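Local atomic coordinates of inactive glucansucrase (PDB entry 5JBD), a protein that is an inactive glucansucrase of glycoside hydrolase family 70, built round a TIM-type barrel. Residues T390-R395 with F656-P661; Y431-Q434 with N438-Y441; A448-L453 with P461-G466; D467-T472 with Q477-Y482; T472-Q477 with E662-E667. One frame throughout, in Å; residues are numbered along the deposited sequence.

Interaction 1: residues T390-R395 with F656-P661; sequences TNHDQR and FSLFQP
Phe656 lays the CZ corner of its ring over one face of the His392 imidazole, with CZ 3.7 Å from His392 ND1. The two planes are inclined by 31° and the centroids lie 4.9 Å apart, an oblique aromatic pair. The His392 imidazole reaches this place because CG sits between the backbone N and the carbonyl carbon (chi1 64°). ND1 is also hydrogen-bonded to Glu654, so the ring is held from its rim as well as covered on a face. Ser657 follows and opens a type I turn to Gln660; its OG accepts from Phe659 N at 3.0 Å in an ST turn. At Leu658 the methyl CD2 comes within 3.9 Å of His392 CD2, while the backbone N gives its proton to a water that in turn donates to His392 O at 2.9 Å. Phe659 closes the contact more loosely, Phe659 CE2 approaching Arg395 C at 4.4 Å, and its ring meets Trp427 and Tyr703 edge-to-face. The loop after barrel strand 652-654 is thereby packed on the first turn of helix 392-406, which Asn391 caps by accepting from Gln394 N. Strand 460-464 lies beside both, with Tyr464 touching Thr390, Arg395 and Ser657, and helix 420-434 covers Arg395 through Trp427 and Phe430.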
# COMPACT_ATOMS: atom_id res chain seq x y z
N THR A 390 -0.51 15.07 6.05
CA THR A 390 0.15 14.31 4.99
C THR A 390 0.29 12.85 5.38
O THR A 390 0.39 12.53 6.56
CB THR A 390 1.58 14.87 4.69
OG1 THR A 390 1.60 16.30 4.80
CG2 THR A 390 2.04 14.46 3.28
N ASN A 391 0.27 11.96 4.40
CA ASN A 391 0.78 10.60 4.58
C ASN A 391 1.62 10.19 3.37
O ASN A 391 1.75 10.94 2.39
CB ASN A 391 -0.35 9.61 4.90
CG ASN A 391 -1.35 9.46 3.77
OD1 ASN A 391 -0.98 9.40 2.59
ND2 ASN A 391 -2.63 9.38 4.12
N HIS A 392 2.21 9.00 3.44
CA HIS A 392 3.14 8.53 2.38
C HIS A 392 2.49 8.47 0.98
O HIS A 392 3.13 8.79 -0.02
CB HIS A 392 3.73 7.15 2.74
CG HIS A 392 2.71 6.07 2.83
ND1 HIS A 392 1.96 5.84 3.97
CD2 HIS A 392 2.28 5.17 1.92
CE1 HIS A 392 1.13 4.84 3.76
NE2 HIS A 392 1.31 4.41 2.52
N ASP A 393 1.21 8.11 0.93
CA ASP A 393 0.47 8.05 -0.34
C ASP A 393 0.20 9.42 -0.93
O ASP A 393 0.22 9.59 -2.16
CB ASP A 393 -0.86 7.32 -0.18
CG ASP A 393 -0.72 5.83 -0.09
OD1 ASP A 393 0.05 5.26 -0.89
OD2 ASP A 393 -1.39 5.23 0.77
N GLN A 394 -0.05 10.41 -0.09
CA GLN A 394 -0.33 11.76 -0.59
C GLN A 394 0.92 12.44 -1.16
O GLN A 394 0.83 13.16 -2.17
CB GLN A 394 -1.02 12.63 0.48
CG GLN A 394 -2.35 12.06 0.97
CD GLN A 394 -3.30 11.70 -0.17
OE1 GLN A 394 -3.45 12.45 -1.12
NE2 GLN A 394 -3.92 10.53 -0.07
N ARG A 395 2.06 12.23 -0.53
CA ARG A 395 3.33 12.68 -1.09
C ARG A 395 3.62 11.98 -2.43
O ARG A 395 4.04 12.63 -3.37
CB ARG A 395 4.49 12.48 -0.12
CG ARG A 395 5.79 13.14 -0.58
CD ARG A 395 5.76 14.64 -0.39
NE ARG A 395 6.28 15.01 0.93
CZ ARG A 395 5.81 15.97 1.72
NH1 ARG A 395 4.72 16.70 1.40
NH2 ARG A 395 6.42 16.19 2.89
N PHE A 656 7.82 6.71 8.17
CA PHE A 656 8.47 6.40 6.90
C PHE A 656 7.91 7.18 5.73
O PHE A 656 6.83 7.79 5.82
CB PHE A 656 8.36 4.90 6.60
CG PHE A 656 6.99 4.44 6.16
CD1 PHE A 656 5.98 4.24 7.09
CD2 PHE A 656 6.73 4.18 4.82
CE1 PHE A 656 4.72 3.81 6.69
CE2 PHE A 656 5.47 3.75 4.41
CZ PHE A 656 4.47 3.55 5.35
N SER A 657 8.66 7.11 4.63
CA SER A 657 8.23 7.58 3.31
C SER A 657 8.49 6.46 2.31
O SER A 657 9.44 5.69 2.46
CB SER A 657 9.05 8.82 2.90
OG SER A 657 8.92 9.11 1.50
N LEU A 658 7.69 6.39 1.25
CA LEU A 658 7.98 5.50 0.13
C LEU A 658 9.33 5.82 -0.54
O LEU A 658 9.97 4.93 -1.09
CB LEU A 658 6.87 5.59 -0.94
CG LEU A 658 5.44 5.23 -0.53
CD1 LEU A 658 4.50 5.34 -1.72
CD2 LEU A 658 5.37 3.82 0.03
N PHE A 659 9.75 7.08 -0.48
CA PHE A 659 10.96 7.57 -1.15
C PHE A 659 12.18 7.61 -0.24
O PHE A 659 13.21 8.20 -0.57
CB PHE A 659 10.69 8.96 -1.72
CG PHE A 659 9.52 8.99 -2.65
CD1 PHE A 659 9.65 8.62 -3.98
CD2 PHE A 659 8.26 9.37 -2.18
CE1 PHE A 659 8.57 8.63 -4.84
CE2 PHE A 659 7.16 9.38 -3.04
CZ PHE A 659 7.32 9.01 -4.37
N GLN A 660 12.06 6.95 0.90
CA GLN A 660 13.15 6.76 1.82
C GLN A 660 14.21 5.94 1.08
O GLN A 660 13.87 4.96 0.42
CB GLN A 660 12.63 6.02 3.06
CG GLN A 660 13.54 6.06 4.26
CD GLN A 660 12.95 5.30 5.44
OE1 GLN A 660 11.74 5.34 5.69
NE2 GLN A 660 13.81 4.62 6.16
N PRO A 661 15.48 6.36 1.14
CA PRO A 661 16.53 5.63 0.40
C PRO A 661 16.97 4.34 1.11
O PRO A 661 16.73 4.18 2.31
CB PRO A 661 17.68 6.63 0.40
CG PRO A 661 17.55 7.33 1.70
CD PRO A 661 16.04 7.48 1.91
O HOH W 1 5.99 8.72 0.56

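Interaction 2: residues Y431-Q434 with N438-Y441; sequences YADQ and NKQY
Asp433, at the end of helix 420-434, grips the backbone of the following loop with both carboxylate oxygens and has the largest surface buried here. Its CG stands anti to the backbone N (chi1 -170°), which carries the carboxylate out from the helix to Gln440 and Tyr441. OD1 accepts from Gln440 N at 2.8 Å through its syn lone pair, and the bond is nearly straight, 173° at the hydrogen. OD2 accepts from Tyr441 N at 2.9 Å, but that donor stands above the carboxylate plane. A further proton comes to OD2 from Ala442 N, so consecutive amides of the loop converge on one side chain. Lys439 is second in buried surface. Its CB lies 3.6 Å from Asp433 OD2, and the aliphatic chain then runs past Asp433 O, with CG 3.6 Å from that oxygen. A bend at the last torsion (chi4 -67°) brings NZ to Gln434 O at 2.8 Å, meeting the carbonyl from above its plane. NZ also donates to the carbonyls of Lys436 and Pro607. Gln434 supplies that backbone oxygen while its own side chain turns to Ile481 and Tyr482. Each segment thus supplies one charged side chain that binds main chain: Asp433 accepts from amides, while Lys439 donates to Gln434 O and to carbonyls outside the segments. Because the lysine nitrogen stays 6.7 Å from Asp433 OD2, the opposite charges make no salt bridge, though they probably still favour each other electrostatically.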
# COMPACT_ATOMS: atom_id res chain seq x y z
N TYR A 431 11.78 19.80 -3.94
CA TYR A 431 12.49 20.49 -2.84
C TYR A 431 12.69 21.97 -3.14
O TYR A 431 12.56 22.80 -2.24
CB TYR A 431 13.87 19.88 -2.55
CG TYR A 431 13.88 18.54 -1.85
CD1 TYR A 431 13.31 18.37 -0.58
CD2 TYR A 431 14.52 17.45 -2.43
CE1 TYR A 431 13.34 17.14 0.06
CE2 TYR A 431 14.55 16.22 -1.79
CZ TYR A 431 13.97 16.08 -0.54
OH TYR A 431 14.03 14.86 0.07
N ALA A 432 13.02 22.30 -4.39
CA ALA A 432 13.16 23.70 -4.80
C ALA A 432 11.81 24.42 -4.70
O ALA A 432 11.73 25.52 -4.18
CB ALA A 432 13.71 23.79 -6.21
N ASP A 433 10.75 23.76 -5.16
CA ASP A 433 9.40 24.35 -5.12
C ASP A 433 8.89 24.55 -3.69
O ASP A 433 8.29 25.58 -3.38
CB ASP A 433 8.41 23.50 -5.93
CG ASP A 433 7.08 24.17 -6.11
OD1 ASP A 433 7.01 25.16 -6.88
OD2 ASP A 433 6.08 23.71 -5.51
N GLN A 434 9.15 23.58 -2.82
CA GLN A 434 8.71 23.68 -1.41
C GLN A 434 9.22 24.94 -0.71
O GLN A 434 8.53 25.51 0.14
CB GLN A 434 9.13 22.41 -0.64
CG GLN A 434 8.54 22.26 0.76
CD GLN A 434 8.99 20.97 1.45
OE1 GLN A 434 10.20 20.66 1.52
NE2 GLN A 434 8.04 20.21 1.94
N ASN A 438 5.70 31.34 -4.12
CA ASN A 438 4.75 30.96 -5.17
C ASN A 438 4.96 29.55 -5.64
O ASN A 438 5.50 29.32 -6.72
CB ASN A 438 4.85 31.90 -6.35
CG ASN A 438 4.35 33.25 -6.00
OD1 ASN A 438 3.14 33.45 -5.86
ND2 ASN A 438 5.27 34.16 -5.80
N LYS A 439 4.48 28.61 -4.83
CA LYS A 439 4.67 27.20 -5.09
C LYS A 439 3.82 26.75 -6.27
O LYS A 439 2.67 27.14 -6.38
CB LYS A 439 4.32 26.37 -3.84
CG LYS A 439 5.03 26.79 -2.55
CD LYS A 439 4.68 25.85 -1.38
CE LYS A 439 4.77 26.56 -0.03
NZ LYS A 439 6.15 26.96 0.34
N GLN A 440 4.40 25.98 -7.16
CA GLN A 440 3.70 25.42 -8.33
C GLN A 440 3.14 24.03 -8.07
O GLN A 440 2.15 23.65 -8.71
CB GLN A 440 4.66 25.35 -9.54
CG GLN A 440 5.07 26.70 -10.09
CD GLN A 440 3.86 27.47 -10.58
OE1 GLN A 440 3.29 27.19 -11.64
NE2 GLN A 440 3.45 28.42 -9.76
N TYR A 441 3.77 23.28 -7.17
CA TYR A 441 3.45 21.87 -6.93
C TYR A 441 3.17 21.54 -5.46
O TYR A 441 2.26 20.78 -5.17
CB TYR A 441 4.59 20.98 -7.43
CG TYR A 441 5.10 21.33 -8.81
CD1 TYR A 441 4.26 21.29 -9.91
CD2 TYR A 441 6.44 21.71 -9.01
CE1 TYR A 441 4.71 21.62 -11.18
CE2 TYR A 441 6.91 22.04 -10.28
CZ TYR A 441 6.04 22.00 -11.35
OH TYR A 441 6.49 22.31 -12.62

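Interaction 3: residues A448-L453 with P461-G466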
# COMPACT_ATOMS: atom_id res chain seq x y z
N ALA A 448 0.09 26.18 9.04
CA ALA A 448 -1.31 26.39 9.45
C ALA A 448 -2.14 25.09 9.37
O ALA A 448 -3.01 24.87 10.22
CB ALA A 448 -1.96 27.51 8.62
N GLN A 449 -1.90 24.26 8.37
CA GLN A 449 -2.58 22.98 8.29
C GLN A 449 -2.31 22.18 9.56
O GLN A 449 -3.25 21.65 10.17
CB GLN A 449 -2.19 22.18 7.05
CG GLN A 449 -2.75 22.78 5.76
CD GLN A 449 -2.46 21.94 4.53
OE1 GLN A 449 -2.84 20.77 4.45
NE2 GLN A 449 -1.81 22.55 3.54
N TYR A 450 -1.04 22.14 9.98
CA TYR A 450 -0.68 21.46 11.24
C TYR A 450 -1.23 22.14 12.49
O TYR A 450 -1.57 21.47 13.47
CB TYR A 450 0.85 21.28 11.36
CG TYR A 450 1.33 19.99 10.75
CD1 TYR A 450 1.18 18.78 11.43
CD2 TYR A 450 1.91 19.96 9.47
CE1 TYR A 450 1.60 17.58 10.87
CE2 TYR A 450 2.33 18.76 8.90
CZ TYR A 450 2.18 17.58 9.60
OH TYR A 450 2.58 16.38 9.05
N ALA A 451 -1.29 23.47 12.50
CA ALA A 451 -1.83 24.20 13.65
C ALA A 451 -3.30 23.84 13.89
O ALA A 451 -3.72 23.70 15.05
CB ALA A 451 -1.68 25.70 13.47
N ILE A 452 -4.06 23.68 12.81
CA ILE A 452 -5.44 23.21 12.89
C ILE A 452 -5.49 21.75 13.34
O ILE A 452 -6.18 21.42 14.31
CB ILE A 452 -6.18 23.39 11.52
CG1 ILE A 452 -6.36 24.88 11.17
CG2 ILE A 452 -7.52 22.65 11.51
CD1 ILE A 452 -7.33 25.65 12.06
N LEU A 453 -4.73 20.88 12.65
CA LEU A 453 -4.70 19.46 12.97
C LEU A 453 -4.37 19.21 14.46
O LEU A 453 -5.03 18.40 15.11
CB LEU A 453 -3.69 18.71 12.10
CG LEU A 453 -3.87 17.18 12.14
CD1 LEU A 453 -4.87 16.74 11.09
CD2 LEU A 453 -2.55 16.45 11.94
N PRO A 461 -4.46 13.06 16.05
CA PRO A 461 -3.72 13.55 14.89
C PRO A 461 -2.49 12.69 14.59
O PRO A 461 -1.88 12.15 15.53
CB PRO A 461 -3.28 14.94 15.32
CG PRO A 461 -3.08 14.81 16.79
CD PRO A 461 -4.19 13.89 17.24
N GLN A 462 -2.17 12.59 13.30
CA GLN A 462 -1.02 11.84 12.82
C GLN A 462 -0.08 12.79 12.06
O GLN A 462 -0.47 13.38 11.07
CB GLN A 462 -1.49 10.69 11.93
CG GLN A 462 -0.42 9.93 11.13
CD GLN A 462 -0.48 10.22 9.63
OE1 GLN A 462 -1.44 9.84 8.97
NE2 GLN A 462 0.54 10.89 9.09
N VAL A 463 1.16 12.90 12.56
CA VAL A 463 2.23 13.70 11.94
C VAL A 463 3.01 12.82 10.94
O VAL A 463 3.14 11.60 11.15
CB VAL A 463 3.17 14.27 13.02
CG1 VAL A 463 4.32 15.04 12.39
CG2 VAL A 463 2.40 15.14 14.01
N TYR A 464 3.49 13.42 9.85
CA TYR A 464 4.21 12.69 8.77
C TYR A 464 5.72 12.91 8.85
O TYR A 464 6.18 14.06 8.88
CB TYR A 464 3.73 13.16 7.41
CG TYR A 464 4.37 12.48 6.20
CD1 TYR A 464 4.42 11.09 6.08
CD2 TYR A 464 4.91 13.23 5.15
CE1 TYR A 464 4.98 10.48 4.97
CE2 TYR A 464 5.46 12.64 4.03
CZ TYR A 464 5.51 11.26 3.94
OH TYR A 464 6.06 10.67 2.82
N TYR A 465 6.48 11.81 8.84
CA TYR A 465 7.95 11.84 8.80
C TYR A 465 8.51 12.87 7.81
O TYR A 465 9.41 13.64 8.17
CB TYR A 465 8.52 10.46 8.45
CG TYR A 465 9.99 10.47 8.05
CD1 TYR A 465 10.98 10.82 8.97
CD2 TYR A 465 10.40 10.13 6.75
CE1 TYR A 465 12.33 10.84 8.62
CE2 TYR A 465 11.75 10.14 6.39
CZ TYR A 465 12.70 10.49 7.33
OH TYR A 465 14.04 10.50 7.01
N GLY A 466 7.99 12.86 6.59
CA GLY A 466 8.46 13.77 5.53
C GLY A 466 8.14 15.26 5.68
O GLY A 466 8.59 16.07 4.86
O HOH W 2 0.18 14.81 8.84
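This buried contact joins a barrel helix to the next barrel strand: helix 446-455 lies against strand 460-464 of the parallel sheet of a TIM-type barrel. The axes of the two short segments run roughly antiparallel, 151° between their directions and 9.7 Å apart at closest approach, as expected where a chain turns back from helix into strand. Close to that turn, Leu453 puts its methyl CD2 3.8 Å from Pro461 CB, the two side chains crossing at a slant. The leucine CG is anti to the backbone N (chi1 -165°), which sets the CD2 methyl against Pro461; the same methyl also reaches Gln462 O. Farther along the strand, Tyr450 crosses Val463 at about a right angle, with Tyr450 CE1 4.0 Å from Val463 CG1. Ile486 and Leu489 of helix 483-496 pack on the tyrosine. Its hydroxyl is held by several groups at once. Asp467 OD2, just beyond the strand, is a hydrogen-bonded partner, and a water bridges the hydroxyl to Gln462 O, donating to both. Coming in at the ring's edge, Tyr464 N donates to Tyr450 OH at 3.2 Å, with 161° at the hydrogen.

Interaction 4: residues D467-T472 with Q477-Y482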
# COMPACT_ATOMS: atom_id res chain seq x y z
N ASP A 467 7.32 15.63 6.67
CA ASP A 467 7.08 17.03 7.01
C ASP A 467 8.05 17.52 8.07
O ASP A 467 8.24 18.74 8.21
CB ASP A 467 5.62 17.24 7.46
CG ASP A 467 4.61 17.07 6.32
OD1 ASP A 467 4.99 17.32 5.15
OD2 ASP A 467 3.45 16.69 6.59
N LEU A 468 8.71 16.60 8.79
CA LEU A 468 9.80 16.95 9.72
C LEU A 468 11.19 16.82 9.11
O LEU A 468 12.10 17.54 9.51
CB LEU A 468 9.72 16.11 10.99
CG LEU A 468 8.46 16.22 11.86
CD1 LEU A 468 8.63 15.43 13.15
CD2 LEU A 468 8.12 17.66 12.17
N TYR A 469 11.37 15.90 8.15
CA TYR A 469 12.69 15.62 7.58
C TYR A 469 12.60 15.55 6.06
O TYR A 469 11.55 15.18 5.51
CB TYR A 469 13.24 14.29 8.14
CG TYR A 469 13.44 14.35 9.64
CD1 TYR A 469 14.62 14.87 10.19
CD2 TYR A 469 12.42 13.94 10.52
CE1 TYR A 469 14.79 14.97 11.57
CE2 TYR A 469 12.59 14.03 11.90
CZ TYR A 469 13.75 14.54 12.43
OH TYR A 469 13.90 14.64 13.80
N ASN A 470 13.71 15.90 5.39
CA ASN A 470 13.82 15.70 3.94
C ASN A 470 13.87 14.20 3.67
O ASN A 470 14.86 13.53 3.99
CB ASN A 470 15.05 16.40 3.37
CG ASN A 470 14.94 17.92 3.43
OD1 ASN A 470 13.85 18.48 3.56
ND2 ASN A 470 16.09 18.59 3.32
N GLU A 471 12.79 13.68 3.10
CA GLU A 471 12.49 12.25 3.18
C GLU A 471 13.28 11.37 2.21
O GLU A 471 13.27 10.15 2.38
CB GLU A 471 10.98 12.02 3.03
CG GLU A 471 10.40 12.29 1.65
CD GLU A 471 8.89 12.57 1.73
OE1 GLU A 471 8.52 13.70 2.08
OE2 GLU A 471 8.09 11.65 1.47
N THR A 472 13.95 11.97 1.21
CA THR A 472 14.84 11.21 0.31
C THR A 472 16.29 11.15 0.80
O THR A 472 17.07 10.39 0.23
CB THR A 472 14.85 11.76 -1.12
OG1 THR A 472 15.36 13.09 -1.11
CG2 THR A 472 13.44 11.76 -1.71
N GLN A 477 18.65 12.55 8.71
CA GLN A 477 19.87 13.38 8.53
C GLN A 477 19.62 14.86 8.22
O GLN A 477 20.46 15.69 8.57
CB GLN A 477 20.78 12.82 7.42
CG GLN A 477 21.34 11.42 7.65
CD GLN A 477 21.80 11.14 9.07
OE1 GLN A 477 22.84 11.62 9.51
NE2 GLN A 477 21.01 10.33 9.79
N GLU A 478 18.50 15.18 7.56
CA GLU A 478 18.19 16.56 7.15
C GLU A 478 16.79 16.96 7.62
O GLU A 478 15.80 16.34 7.22
CB GLU A 478 18.24 16.69 5.63
CG GLU A 478 19.63 16.56 5.02
CD GLU A 478 19.62 16.58 3.49
OE1 GLU A 478 18.58 16.88 2.86
OE2 GLU A 478 20.68 16.29 2.90
N LYS A 479 16.71 18.00 8.44
CA LYS A 479 15.42 18.55 8.82
C LYS A 479 14.75 19.27 7.64
O LYS A 479 15.42 19.93 6.83
CB LYS A 479 15.57 19.52 9.99
CG LYS A 479 16.02 18.89 11.29
CD LYS A 479 16.30 19.97 12.31
CE LYS A 479 16.63 19.39 13.67
NZ LYS A 479 16.86 20.50 14.64
N SER A 480 13.43 19.15 7.58
CA SER A 480 12.63 19.88 6.59
C SER A 480 12.57 21.36 6.96
O SER A 480 12.74 21.74 8.12
CB SER A 480 11.20 19.32 6.54
OG SER A 480 10.30 20.21 5.89
N ILE A 481 12.30 22.19 5.98
CA ILE A 481 11.97 23.61 6.24
C ILE A 481 10.86 23.77 7.31
O ILE A 481 10.85 24.75 8.06
CB ILE A 481 11.58 24.33 4.91
CG1 ILE A 481 11.42 25.84 5.09
CG2 ILE A 481 10.35 23.69 4.24
CD1 ILE A 481 11.07 26.60 3.82
N TYR A 482 9.94 22.82 7.39
CA TYR A 482 8.81 22.93 8.33
C TYR A 482 9.06 22.33 9.72
O TYR A 482 8.16 22.36 10.56
CB TYR A 482 7.55 22.32 7.72
CG TYR A 482 7.17 22.93 6.40
CD1 TYR A 482 6.99 24.31 6.28
CD2 TYR A 482 6.99 22.14 5.25
CE1 TYR A 482 6.65 24.88 5.06
CE2 TYR A 482 6.66 22.71 4.02
CZ TYR A 482 6.48 24.08 3.94
OH TYR A 482 6.13 24.65 2.73
O HOH W 3 16.52 13.16 6.32
O HOH W 4 13.27 21.25 3.35
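Leu468 O takes the proton of Ser480 N at 2.8 Å, an almost straight bond of 175° whose donor nevertheless stands above the carbonyl plane. Its counterpart is Asn470 N to Glu478 O, also 2.8 Å, and between them Tyr469 and Lys479 form a single beta bridge with CA atoms 4.2 Å apart. Around the bridge the side chains add to the grip. Asn470 points its ND2 at Glu478 OE1, 3.1 Å away; the carboxylate oxygen lies in the plane of the amide, but the two flat groups are turned 89° against each other and OE1 is met on its anti side. OE1 is also hydrogen-bonded to a glycerol. The other end of the same amide is used too: OD1 accepts from a water that itself accepts from Ile481 N. The Tyr469 side chain crosses that of Lys479 at a slant, its CE1 4.1 Å from Lys479 CG, and has Glu478 O at its ring edge. With chi1 at 163°, opposite its own amide nitrogen, Ser480 OG accepts from Tyr482 N at 3.0 Å, a capping bond ahead of helix 483-496. Outside the two segments, Asp467 is tied to Arg395, Thr390 and Tyr450. The pattern is that of an isolated antiparallel bridge closing the loop between a barrel strand and its following helix in a TIM-type fold.

Interaction 5: residues T472-Q477 with E662-E667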
# COMPACT_ATOMS: atom_id res chain seq x y z
N THR A 472 13.95 11.97 1.21
CA THR A 472 14.84 11.21 0.31
C THR A 472 16.29 11.15 0.80
O THR A 472 17.07 10.39 0.23
CB THR A 472 14.85 11.76 -1.12
OG1 THR A 472 15.36 13.09 -1.11
CG2 THR A 472 13.44 11.76 -1.71
N ALA A 473 16.67 11.93 1.81
CA ALA A 473 18.01 11.82 2.39
C ALA A 473 18.07 10.60 3.31
O ALA A 473 17.06 9.93 3.56
CB ALA A 473 18.40 13.08 3.14
N GLN A 474 19.26 10.30 3.82
CA GLN A 474 19.41 9.25 4.83
C GLN A 474 18.55 9.59 6.07
O GLN A 474 18.24 10.76 6.34
CB GLN A 474 20.88 9.04 5.20
CG GLN A 474 21.69 8.39 4.09
CD GLN A 474 21.28 6.96 3.82
OE1 GLN A 474 21.30 6.12 4.72
NE2 GLN A 474 20.92 6.66 2.58
N TYR A 475 18.12 8.55 6.77
CA TYR A 475 17.02 8.68 7.74
C TYR A 475 17.31 9.69 8.84
O TYR A 475 18.29 9.55 9.58
CB TYR A 475 16.64 7.31 8.34
CG TYR A 475 15.28 7.33 9.04
CD1 TYR A 475 14.09 7.29 8.30
CD2 TYR A 475 15.20 7.41 10.41
CE1 TYR A 475 12.85 7.31 8.93
CE2 TYR A 475 13.97 7.44 11.06
CZ TYR A 475 12.79 7.39 10.33
OH TYR A 475 11.58 7.42 11.01
N MET A 476 16.47 10.72 8.93
CA MET A 476 16.60 11.81 9.91
C MET A 476 17.89 12.65 9.81
O MET A 476 18.16 13.44 10.71
CB MET A 476 16.39 11.31 11.36
CG MET A 476 14.96 10.86 11.66
SD MET A 476 14.74 10.10 13.28
CE MET A 476 14.89 11.51 14.39
N GLN A 477 18.65 12.55 8.71
CA GLN A 477 19.87 13.38 8.53
C GLN A 477 19.62 14.86 8.22
O GLN A 477 20.46 15.69 8.57
CB GLN A 477 20.78 12.82 7.42
CG GLN A 477 21.34 11.42 7.65
CD GLN A 477 21.80 11.14 9.07
OE1 GLN A 477 22.84 11.62 9.51
NE2 GLN A 477 21.01 10.33 9.79
N GLU A 662 17.62 3.45 0.37
CA GLU A 662 18.30 2.31 0.98
C GLU A 662 19.43 2.88 1.86
O GLU A 662 20.07 3.86 1.48
CB GLU A 662 18.85 1.37 -0.09
CG GLU A 662 17.78 0.64 -0.90
CD GLU A 662 17.02 -0.43 -0.11
OE1 GLU A 662 17.49 -0.89 0.95
OE2 GLU A 662 15.93 -0.85 -0.58
N PRO A 663 19.63 2.31 3.07
CA PRO A 663 20.63 2.87 3.98
C PRO A 663 22.06 2.62 3.50
O PRO A 663 22.36 1.55 2.97
CB PRO A 663 20.37 2.13 5.29
CG PRO A 663 19.82 0.82 4.86
CD PRO A 663 19.02 1.08 3.62
N THR A 664 22.92 3.60 3.70
CA THR A 664 24.32 3.53 3.25
C THR A 664 25.26 2.85 4.26
O THR A 664 26.42 2.60 3.95
CB THR A 664 24.84 4.94 2.92
OG1 THR A 664 24.49 5.85 3.97
CG2 THR A 664 24.23 5.42 1.61
N SER A 665 24.76 2.58 5.47
CA SER A 665 25.51 1.87 6.49
C SER A 665 24.54 1.21 7.46
O SER A 665 23.33 1.46 7.41
CB SER A 665 26.41 2.84 7.26
OG SER A 665 25.64 3.76 8.00
N VAL A 666 25.09 0.39 8.36
CA VAL A 666 24.30 -0.22 9.43
C VAL A 666 23.78 0.86 10.39
O VAL A 666 22.61 0.82 10.79
CB VAL A 666 25.10 -1.32 10.19
CG1 VAL A 666 24.39 -1.75 11.47
CG2 VAL A 666 25.33 -2.51 9.28
N GLU A 667 24.64 1.81 10.76
CA GLU A 667 24.24 2.93 11.62
C GLU A 667 23.04 3.71 11.05
O GLU A 667 22.19 4.17 11.81
CB GLU A 667 25.43 3.86 11.85
CG GLU A 667 25.17 5.05 12.78
CD GLU A 667 26.42 5.87 13.06
OE1 GLU A 667 27.49 5.28 13.31
OE2 GLU A 667 26.35 7.12 13.02
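Gln474 reaches across to the other loop with its side chain laid obliquely against Thr664, and both ends of its amide find main-chain partners. NE2 donates to Glu662 O at 3.1 Å with a nearly straight bond, 170° at the hydrogen, the acceptor lying in the amide plane. OE1 accepts from Thr664 N at 3.2 Å, but here the donor stands well above the carbonyl plane. The glutamine chain bends at its second torsion (chi2 -67°), which brings the amide up to the 662-664 backbone. These two hydrogen bonds from one side-chain amide to peptide backbone join two loops of the TIM-type barrel, the one after strand 460-464 and the one after strand 652-654. Thr664 meets the same amide with both branches: OG1 is 3.4 Å from Gln474 CD and also hydrogen-bonded to Asn668, while CG2 lies 3.7 Å from Gln474 NE2. Pro663 comes between the two bonded residues, its CA 3.4 Å from Gln474 OE1. From Gln474 the chain makes a type II turn to Gln477, closed by Gln477 N to Gln474 O at 3.0 Å; Gln477 NE2 also donates to Tyr475 O.

Interactions 1, 3 and 4 meet round two carboxylates. Asp467 OD2 of interaction 4 lies 2.6 Å from both Thr390 OG1 of interaction 1 and Tyr450 OH of interaction 3; Glu471 OE2 lies 2.7 Å from Ser657 OG and 2.6 Å from Tyr464 OH. Interaction 2, its centre about 15 Å from that of interaction 4, reaches it through Tyr431 OH and Thr472 OG1, 2.5 Å apart. Interactions 4 and 5 share Thr472 and Gln477, and interaction 5 continues the 656-661 segment of interaction 1. A glycerol, probably from the crystallisation liquor, sits about 5 Å from the side chain of His392 in interaction 1, and another about 3 Å from that of Glu478 in interaction 4.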